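Rho guanine nucleotide exchange factor 12 (Homo sapiens, PDB 1TXD) acts as a guanine nucleotide exchange factor for the GTPase RhoA, this chain being its DH/PH domain pair. Local coordinates at residues L16-P20 / C21-R25; D99-G102 / E103-T107; K186-W190 / P191-E195. The protein carries 1 engineered substitution. All coordinates share one frame; numbering follows the deposited sequence.

Interaction 1 of 3, residues L16-P20 / C21-R25; sequences LGLKP and CEIKR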
loop_
_atom_site.group_PDB
_atom_site.type_symbol
_atom_site.label_atom_id
_atom_site.label_comp_id
_atom_site.label_asym_id
_atom_site.label_seq_id
_atom_site.Cartn_x
_atom_site.Cartn_y
_atom_site.Cartn_z
ATOM N N LEU A 16 24.782 13.118 36.756
ATOM C CA LEU A 16 26.156 12.758 37.151
ATOM C C LEU A 16 26.192 11.341 37.639
ATOM O O LEU A 16 27.170 10.643 37.447
ATOM C CB LEU A 16 26.679 13.645 38.249
ATOM C CG LEU A 16 27.453 14.858 37.806
ATOM C CD1 LEU A 16 27.779 15.653 39.042
ATOM C CD2 LEU A 16 28.719 14.487 37.027
ATOM N N GLY A 17 25.094 10.940 38.262
ATOM C CA GLY A 17 24.960 9.628 38.844
ATOM C C GLY A 17 24.569 8.517 37.893
ATOM O O GLY A 17 24.666 7.377 38.264
ATOM N N LEU A 18 24.152 8.831 36.679
ATOM C CA LEU A 18 23.743 7.805 35.742
ATOM C C LEU A 18 24.901 7.236 34.974
ATOM O O LEU A 18 25.807 7.957 34.572
ATOM C CB LEU A 18 22.743 8.369 34.734
ATOM C CG LEU A 18 21.504 8.873 35.426
ATOM C CD1 LEU A 18 20.563 9.405 34.401
ATOM C CD2 LEU A 18 20.867 7.756 36.240
ATOM N N LYS A 19 24.841 5.936 34.732
ATOM C CA LYS A 19 25.798 5.268 33.846
ATOM C C LYS A 19 25.693 5.871 32.436
ATOM O O LYS A 19 24.595 6.283 32.019
ATOM C CB LYS A 19 25.486 3.760 33.766
ATOM C CG LYS A 19 26.458 2.830 34.441
ATOM C CD LYS A 19 26.010 1.353 34.258
ATOM C CE LYS A 19 27.196 0.454 33.829
ATOM N NZ LYS A 19 26.956 -1.019 34.055
ATOM N N PRO A 20 26.806 5.913 31.704
ATOM C CA PRO A 20 26.781 6.310 30.284
ATOM C C PRO A 20 25.749 5.525 29.452
ATOM O O PRO A 20 24.909 6.109 28.777
ATOM C CB PRO A 20 28.222 6.038 29.804
ATOM C CG PRO A 20 29.060 6.007 31.022
ATOM C CD PRO A 20 28.172 5.607 32.182
ATOM N N CYS A 21 25.768 4.204 29.552
ATOM C CA CYS A 21 24.796 3.389 28.836
ATOM C C CYS A 21 23.368 3.736 29.231
ATOM O O CYS A 21 22.450 3.637 28.425
ATOM C CB CYS A 21 25.063 1.896 29.055
ATOM S SG CYS A 21 24.619 1.233 30.701
ATOM N N GLU A 22 23.173 4.152 30.468
ATOM C CA GLU A 22 21.846 4.544 30.937
ATOM C C GLU A 22 21.427 5.898 30.363
ATOM O O GLU A 22 20.247 6.156 30.127
ATOM C CB GLU A 22 21.809 4.529 32.479
ATOM C CG GLU A 22 20.493 4.977 33.087
ATOM C CD GLU A 22 19.288 4.164 32.598
ATOM O OE1 GLU A 22 19.460 3.002 32.153
ATOM O OE2 GLU A 22 18.173 4.702 32.659
ATOM N N ILE A 23 22.388 6.763 30.087
ATOM C CA ILE A 23 22.082 8.011 29.395
ATOM C C ILE A 23 21.632 7.735 27.946
ATOM O O ILE A 23 20.707 8.379 27.469
ATOM C CB ILE A 23 23.260 8.993 29.482
ATOM C CG1 ILE A 23 23.099 9.844 30.746
ATOM C CG2 ILE A 23 23.327 9.905 28.312
ATOM C CD1 ILE A 23 24.318 10.490 31.176
ATOM N N LYS A 24 22.270 6.769 27.280
ATOM C CA LYS A 24 21.928 6.416 25.902
ATOM C C LYS A 24 20.533 5.817 25.850
ATOM O O LYS A 24 19.757 6.164 24.962
ATOM C CB LYS A 24 22.930 5.426 25.308
ATOM C CG LYS A 24 24.140 6.084 24.685
ATOM C CD LYS A 24 25.437 5.381 25.059
ATOM C CE LYS A 24 26.655 6.292 24.904
ATOM N NZ LYS A 24 27.720 5.909 25.854
ATOM N N ARG A 25 20.221 4.930 26.797
ATOM C CA ARG A 25 18.880 4.361 26.941
ATOM C C ARG A 25 17.851 5.480 27.011
ATOM O O ARG A 25 16.797 5.389 26.359
ATOM C CB ARG A 25 18.747 3.424 28.178
ATOM C CG ARG A 25 17.503 2.458 28.144
ATOM C CD ARG A 25 17.336 1.562 29.374
ATOM N NE ARG A 25 16.868 2.368 30.487
ATOM C CZ ARG A 25 15.631 2.429 30.955
ATOM N NH1 ARG A 25 14.646 1.674 30.465
ATOM N NH2 ARG A 25 15.392 3.256 31.970
#
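Lys19 O and Pro20 O accept the amides of Ile23 and Lys24 at the start of helix 20-57. Ile23 N gives its hydrogen to Lys19 O at 3.0 Å and adds a weak, bent bond to Pro20 O. Lys24 N reaches Pro20 O more squarely, at 3.1 Å with an N-H...O angle of 154°. Lys19 is the N-cap residue, and Pro20, with no amide hydrogen to place, fits the first turn.

The apolar contacts are thin. Leu18 CB stands 4.3 Å from Ile23 CG1, and both side chains also touch Trp6 of helix 6-9. On another side the aliphatic part of Lys19 runs past Cys21, with Lys19 CD 3.8 Å from Cys21 SG; the sulfur can turn to it because it sits between the backbone N and the carbonyl carbon (chi1 74°). Lys19 NZ continues to a salt bridge with Glu189.

The charged pair spans the first turn of the helix, from Glu22 to Arg25. Arg25 grips Glu22 side-on, NE to OE1 at 3.1 Å and NH2 to OE2 at 3.2 Å, the latter on the syn lone pair and in the guanidinium plane. The bend at chi2 of Glu22 (56°) folds its carboxylate to meet that edge. Gln26 also binds Glu22 OE2, while Arg25 NH2 has a second partner in Asp99 O.

With two nitrogens on one carboxylate, the guanidinium is restrained from turning about its own axis, and its charge, probably together with the helix start, would favour the charged form of Glu22.

Interaction 2 of 3, residues D99-G102 / E103-T107; sequences DQIG and EDLLT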
loop_
_atom_site.group_PDB
_atom_site.type_symbol
_atom_site.label_atom_id
_atom_site.label_comp_id
_atom_site.label_asym_id
_atom_site.label_seq_id
_atom_site.Cartn_x
_atom_site.Cartn_y
_atom_site.Cartn_z
ATOM N N ASP A 99 12.155 4.829 34.030
ATOM C CA ASP A 99 12.688 3.556 34.491
ATOM C C ASP A 99 12.317 2.483 33.481
ATOM O O ASP A 99 12.675 2.622 32.310
ATOM C CB ASP A 99 12.238 3.249 35.931
ATOM C CG ASP A 99 12.863 4.202 36.953
ATOM O OD1 ASP A 99 14.107 4.450 36.888
ATOM O OD2 ASP A 99 12.182 4.755 37.853
ATOM N N GLN A 100 11.559 1.473 33.906
ATOM C CA GLN A 100 11.259 0.294 33.108
ATOM C C GLN A 100 10.203 0.673 32.096
ATOM O O GLN A 100 9.319 1.442 32.427
ATOM C CB GLN A 100 10.681 -0.831 33.979
ATOM C CG GLN A 100 11.393 -1.077 35.304
ATOM C CD GLN A 100 12.863 -1.410 35.093
ATOM O OE1 GLN A 100 13.182 -2.283 34.286
ATOM N NE2 GLN A 100 13.754 -0.703 35.779
ATOM N N ILE A 101 10.295 0.125 30.890
ATOM C CA ILE A 101 9.364 0.453 29.798
ATOM C C ILE A 101 8.895 -0.739 28.944
ATOM O O ILE A 101 7.938 -0.619 28.200
ATOM C CB ILE A 101 9.963 1.545 28.896
ATOM C CG1 ILE A 101 8.867 2.448 28.379
ATOM C CG2 ILE A 101 10.769 0.940 27.717
ATOM C CD1 ILE A 101 9.241 3.187 27.167
ATOM N N GLY A 102 9.552 -1.888 29.066
ATOM C CA GLY A 102 9.211 -3.055 28.275
ATOM C C GLY A 102 7.723 -3.338 28.327
ATOM O O GLY A 102 7.100 -3.600 27.302
ATOM N N GLU A 103 7.146 -3.257 29.520
ATOM C CA GLU A 103 5.774 -3.659 29.721
ATOM C C GLU A 103 4.831 -2.697 29.009
ATOM O O GLU A 103 3.814 -3.112 28.464
ATOM C CB GLU A 103 5.447 -3.748 31.226
ATOM C CG GLU A 103 4.279 -4.666 31.551
ATOM C CD GLU A 103 4.529 -6.124 31.172
ATOM O OE1 GLU A 103 5.510 -6.725 31.690
ATOM O OE2 GLU A 103 3.742 -6.676 30.370
ATOM N N ASP A 104 5.192 -1.418 29.006
ATOM C CA ASP A 104 4.412 -0.409 28.294
ATOM C C ASP A 104 4.467 -0.672 26.788
ATOM O O ASP A 104 3.470 -0.663 26.131
ATOM C CB ASP A 104 4.910 0.993 28.609
ATOM C CG ASP A 104 4.979 1.246 30.071
ATOM O OD1 ASP A 104 3.938 1.118 30.745
ATOM O OD2 ASP A 104 6.050 1.542 30.636
ATOM N N LEU A 105 5.649 -0.965 26.286
ATOM C CA LEU A 105 5.828 -1.303 24.886
ATOM C C LEU A 105 5.025 -2.523 24.490
ATOM O O LEU A 105 4.497 -2.592 23.382
ATOM C CB LEU A 105 7.301 -1.533 24.594
ATOM C CG LEU A 105 8.213 -0.324 24.795
ATOM C CD1 LEU A 105 9.602 -0.782 24.545
ATOM C CD2 LEU A 105 7.875 0.807 23.864
ATOM N N LEU A 106 4.901 -3.464 25.409
ATOM C CA LEU A 106 4.079 -4.634 25.191
ATOM C C LEU A 106 2.574 -4.324 25.196
ATOM O O LEU A 106 1.829 -4.922 24.439
ATOM C CB LEU A 106 4.420 -5.736 26.214
ATOM C CG LEU A 106 5.702 -6.504 25.868
ATOM C CD1 LEU A 106 5.980 -7.667 26.886
ATOM C CD2 LEU A 106 5.693 -7.041 24.425
ATOM N N THR A 107 2.137 -3.400 26.040
ATOM C CA THR A 107 0.762 -2.881 25.997
ATOM C C THR A 107 0.427 -2.109 24.699
ATOM O O THR A 107 -0.707 -2.209 24.177
ATOM C CB THR A 107 0.530 -1.983 27.244
ATOM O OG1 THR A 107 0.661 -2.787 28.422
ATOM C CG2 THR A 107 -0.903 -1.509 27.326
#
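Gly102 O accepts Leu106 N at 2.9 Å, the shortest sound polar bond between 99-102 and 103-107. Ile101, the N-cap residue, opens helix 102-109. Its carbonyl receives Leu105 N at 3.0 Å in an almost straight bond, with an N-H...O angle of 170°. Further along, Glu103 O is gripped by two donors of Thr107, the backbone N at 3.0 Å and the hydroxyl OG1 at 3.2 Å, which arrive from opposite faces of the carbonyl plane. The hydroxyl stands 31° out of that plane, folded back on its own helix.

Side chains close over the first turn. Ile101 CG2 meets Leu105 CD1 at 3.8 Å, the two chains slanting across each other, and Leu105 CG also lies against Ile101 O. Asp104 crosses Ile101 at about a right angle, with Asp104 OD2 3.7 Å from Ile101 CG1; Asp104 CG is anti to the carbonyl carbon (chi1 -53°), which swings the carboxylate back toward the residue before the helix. That carboxylate forms a salt bridge with Arg92, whose positive charge probably steadies it in its ionised form beside the isoleucine.

The amides of Ile101 and Gly102 are bound by Glu193 OE1, a carboxylate supplied by helix 191-230 to the start of helix 102-109. The short helix is wedged between two long ones: Ile101 and Leu105 pack on Ile29, Leu32 and Phe33 of helix 20-57, while Leu105 and Leu106 rest on Ala200 of helix 191-230, where Lys196 also pairs with Glu103.

Interaction 3 of 3, residues K186-W190 / P191-E195; sequences KYTEW and PTERE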
loop_
_atom_site.group_PDB
_atom_site.type_symbol
_atom_site.label_atom_id
_atom_site.label_comp_id
_atom_site.label_asym_id
_atom_site.label_seq_id
_atom_site.Cartn_x
_atom_site.Cartn_y
_atom_site.Cartn_z
ATOM N N LYS A 186 18.893 -2.282 22.630
ATOM C CA LYS A 186 20.335 -2.208 22.561
ATOM C C LYS A 186 20.955 -1.651 23.846
ATOM O O LYS A 186 22.000 -2.130 24.282
ATOM C CB LYS A 186 20.730 -1.334 21.366
ATOM C CG LYS A 186 22.184 -1.369 21.004
ATOM C CD LYS A 186 22.512 -0.364 19.905
ATOM C CE LYS A 186 24.048 -0.209 19.776
ATOM N NZ LYS A 186 24.432 0.241 18.428
ATOM N N TYR A 187 20.345 -0.616 24.423
ATOM C CA TYR A 187 20.873 0.014 25.633
ATOM C C TYR A 187 20.074 -0.389 26.874
ATOM O O TYR A 187 19.895 0.382 27.809
ATOM C CB TYR A 187 20.888 1.535 25.467
ATOM C CG TYR A 187 21.720 1.995 24.294
ATOM C CD1 TYR A 187 23.103 1.836 24.292
ATOM C CD2 TYR A 187 21.121 2.562 23.174
ATOM C CE1 TYR A 187 23.874 2.256 23.206
ATOM C CE2 TYR A 187 21.868 2.979 22.105
ATOM C CZ TYR A 187 23.247 2.825 22.123
ATOM O OH TYR A 187 23.973 3.241 21.042
ATOM N N THR A 188 19.568 -1.606 26.863
ATOM C CA THR A 188 18.856 -2.132 28.005
ATOM C C THR A 188 19.723 -3.268 28.525
ATOM O O THR A 188 19.994 -4.238 27.814
ATOM C CB THR A 188 17.452 -2.617 27.610
ATOM O OG1 THR A 188 16.605 -1.494 27.282
ATOM C CG2 THR A 188 16.777 -3.281 28.789
ATOM N N GLU A 189 20.186 -3.126 29.755
ATOM C CA GLU A 189 21.186 -4.045 30.286
ATOM C C GLU A 189 20.555 -5.316 30.816
ATOM O O GLU A 189 20.982 -6.418 30.478
ATOM C CB GLU A 189 21.994 -3.365 31.387
ATOM C CG GLU A 189 22.644 -2.077 30.947
ATOM C CD GLU A 189 24.145 -2.144 31.073
ATOM O OE1 GLU A 189 24.644 -2.175 32.228
ATOM O OE2 GLU A 189 24.815 -2.169 30.012
ATOM N N TRP A 190 19.494 -5.157 31.595
ATOM C CA TRP A 190 19.026 -6.219 32.460
ATOM C C TRP A 190 17.982 -7.086 31.754
ATOM O O TRP A 190 17.006 -6.578 31.204
ATOM C CB TRP A 190 18.553 -5.671 33.815
ATOM C CG TRP A 190 17.533 -4.619 33.758
ATOM C CD1 TRP A 190 16.238 -4.743 34.144
ATOM C CD2 TRP A 190 17.696 -3.249 33.314
ATOM N NE1 TRP A 190 15.572 -3.555 33.943
ATOM C CE2 TRP A 190 16.441 -2.620 33.435
ATOM C CE3 TRP A 190 18.771 -2.498 32.804
ATOM C CZ2 TRP A 190 16.225 -1.272 33.063
ATOM C CZ3 TRP A 190 18.562 -1.162 32.441
ATOM C CH2 TRP A 190 17.302 -0.566 32.582
ATOM N N PRO A 191 18.199 -8.401 31.775
ATOM C CA PRO A 191 17.659 -9.307 30.749
ATOM C C PRO A 191 16.136 -9.378 30.647
ATOM O O PRO A 191 15.642 -9.562 29.543
ATOM C CB PRO A 191 18.210 -10.681 31.168
ATOM C CG PRO A 191 19.321 -10.383 32.070
ATOM C CD PRO A 191 18.937 -9.146 32.813
ATOM N N THR A 192 15.427 -9.272 31.767
ATOM C CA THR A 192 13.969 -9.429 31.783
ATOM C C THR A 192 13.318 -8.228 31.099
ATOM O O THR A 192 12.312 -8.362 30.384
ATOM C CB THR A 192 13.480 -9.619 33.257
ATOM O OG1 THR A 192 14.053 -10.813 33.804
ATOM C CG2 THR A 192 11.992 -9.892 33.338
ATOM N N GLU A 193 13.922 -7.059 31.298
ATOM C CA GLU A 193 13.452 -5.830 30.682
ATOM C C GLU A 193 13.772 -5.823 29.195
ATOM O O GLU A 193 12.897 -5.481 28.379
ATOM C CB GLU A 193 14.052 -4.607 31.367
ATOM C CG GLU A 193 13.916 -3.298 30.610
ATOM C CD GLU A 193 12.522 -2.716 30.662
ATOM O OE1 GLU A 193 12.369 -1.575 30.187
ATOM O OE2 GLU A 193 11.593 -3.382 31.184
ATOM N N ARG A 194 14.998 -6.213 28.851
ATOM C CA ARG A 194 15.436 -6.276 27.463
ATOM C C ARG A 194 14.630 -7.273 26.648
ATOM O O ARG A 194 14.284 -6.988 25.504
ATOM C CB ARG A 194 16.919 -6.613 27.336
ATOM C CG ARG A 194 17.428 -6.811 25.888
ATOM C CD ARG A 194 18.606 -7.784 25.752
ATOM N NE ARG A 194 19.873 -7.098 25.966
ATOM C CZ ARG A 194 20.766 -7.375 26.938
ATOM N NH1 ARG A 194 20.575 -8.358 27.831
ATOM N NH2 ARG A 194 21.887 -6.659 27.011
ATOM N N GLU A 195 14.332 -8.433 27.224
ATOM C CA GLU A 195 13.533 -9.429 26.503
ATOM C C GLU A 195 12.154 -8.906 26.071
ATOM O O GLU A 195 11.661 -9.280 25.034
ATOM C CB GLU A 195 13.358 -10.713 27.317
ATOM C CG GLU A 195 13.518 -12.007 26.511
ATOM C CD GLU A 195 14.499 -11.894 25.339
ATOM O OE1 GLU A 195 15.722 -11.781 25.561
ATOM O OE2 GLU A 195 14.034 -11.897 24.180
HETATM O O HOH W 1 14.600 -0.402 28.469
#
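Trp190 O, at the N-cap of helix 191-230, accepts Arg194 N at 3.1 Å in a nearly straight bond (168°) and, weakly, Glu193 N. A water bridges Thr188 and Glu193, donating to Thr188 OG1 at 2.6 Å and to Glu193 OE1 at 3.1 Å. Glu193 OE1 also receives the amides of Ile101 and Gly102, and Thr188 OG1 is bonded to Ile184 O.

Glu193 lies alongside the indole, its carboxylate plane only 7° from the ring plane. Its CG and CB lie over one face, CB nearest Trp190 NE1 at 3.2 Å; that NE1 is hydrogen-bonded to Gln100 OE1. Thr188 CG2 presses on Glu193 CG at 3.4 Å. The methyl is anti to the backbone N, which sends it into the helix start, where it also meets Arg194 CB at 3.6 Å. Beyond, the guanidinium of Arg194 lays one face over Thr188 O. Replacing Arg194 by an alanine would probably uncover that carbonyl and the neighbouring Glu189 backbone, leaving CB alone against the threonine methyl.

The whole is a short connection between helices 169-186 and 191-230 of the DH helical bundle, with Trp190 as N-cap and proline in the first turn.

Overall arrangement
All three contacts are starts of helices at one end of the DH bundle, far from the PH domain. Interaction 1 is a surface contact, whereas interactions 2 and 3 are partly buried, and their centres are about 11 Å apart. Each begins with a carbonyl accepting the amide four residues on, but the side chains differ: a charged pair in interaction 1, leucine and isoleucine packing in interaction 2, an aromatic ring and a water in interaction 3. Arg25 of interaction 1 touches both others, by a probable hydrogen bond to Asp99 and by packing on Trp190. The starts of helices 20-57, 102-109 and 191-230 thus lie together, joined through the loops that lead into them.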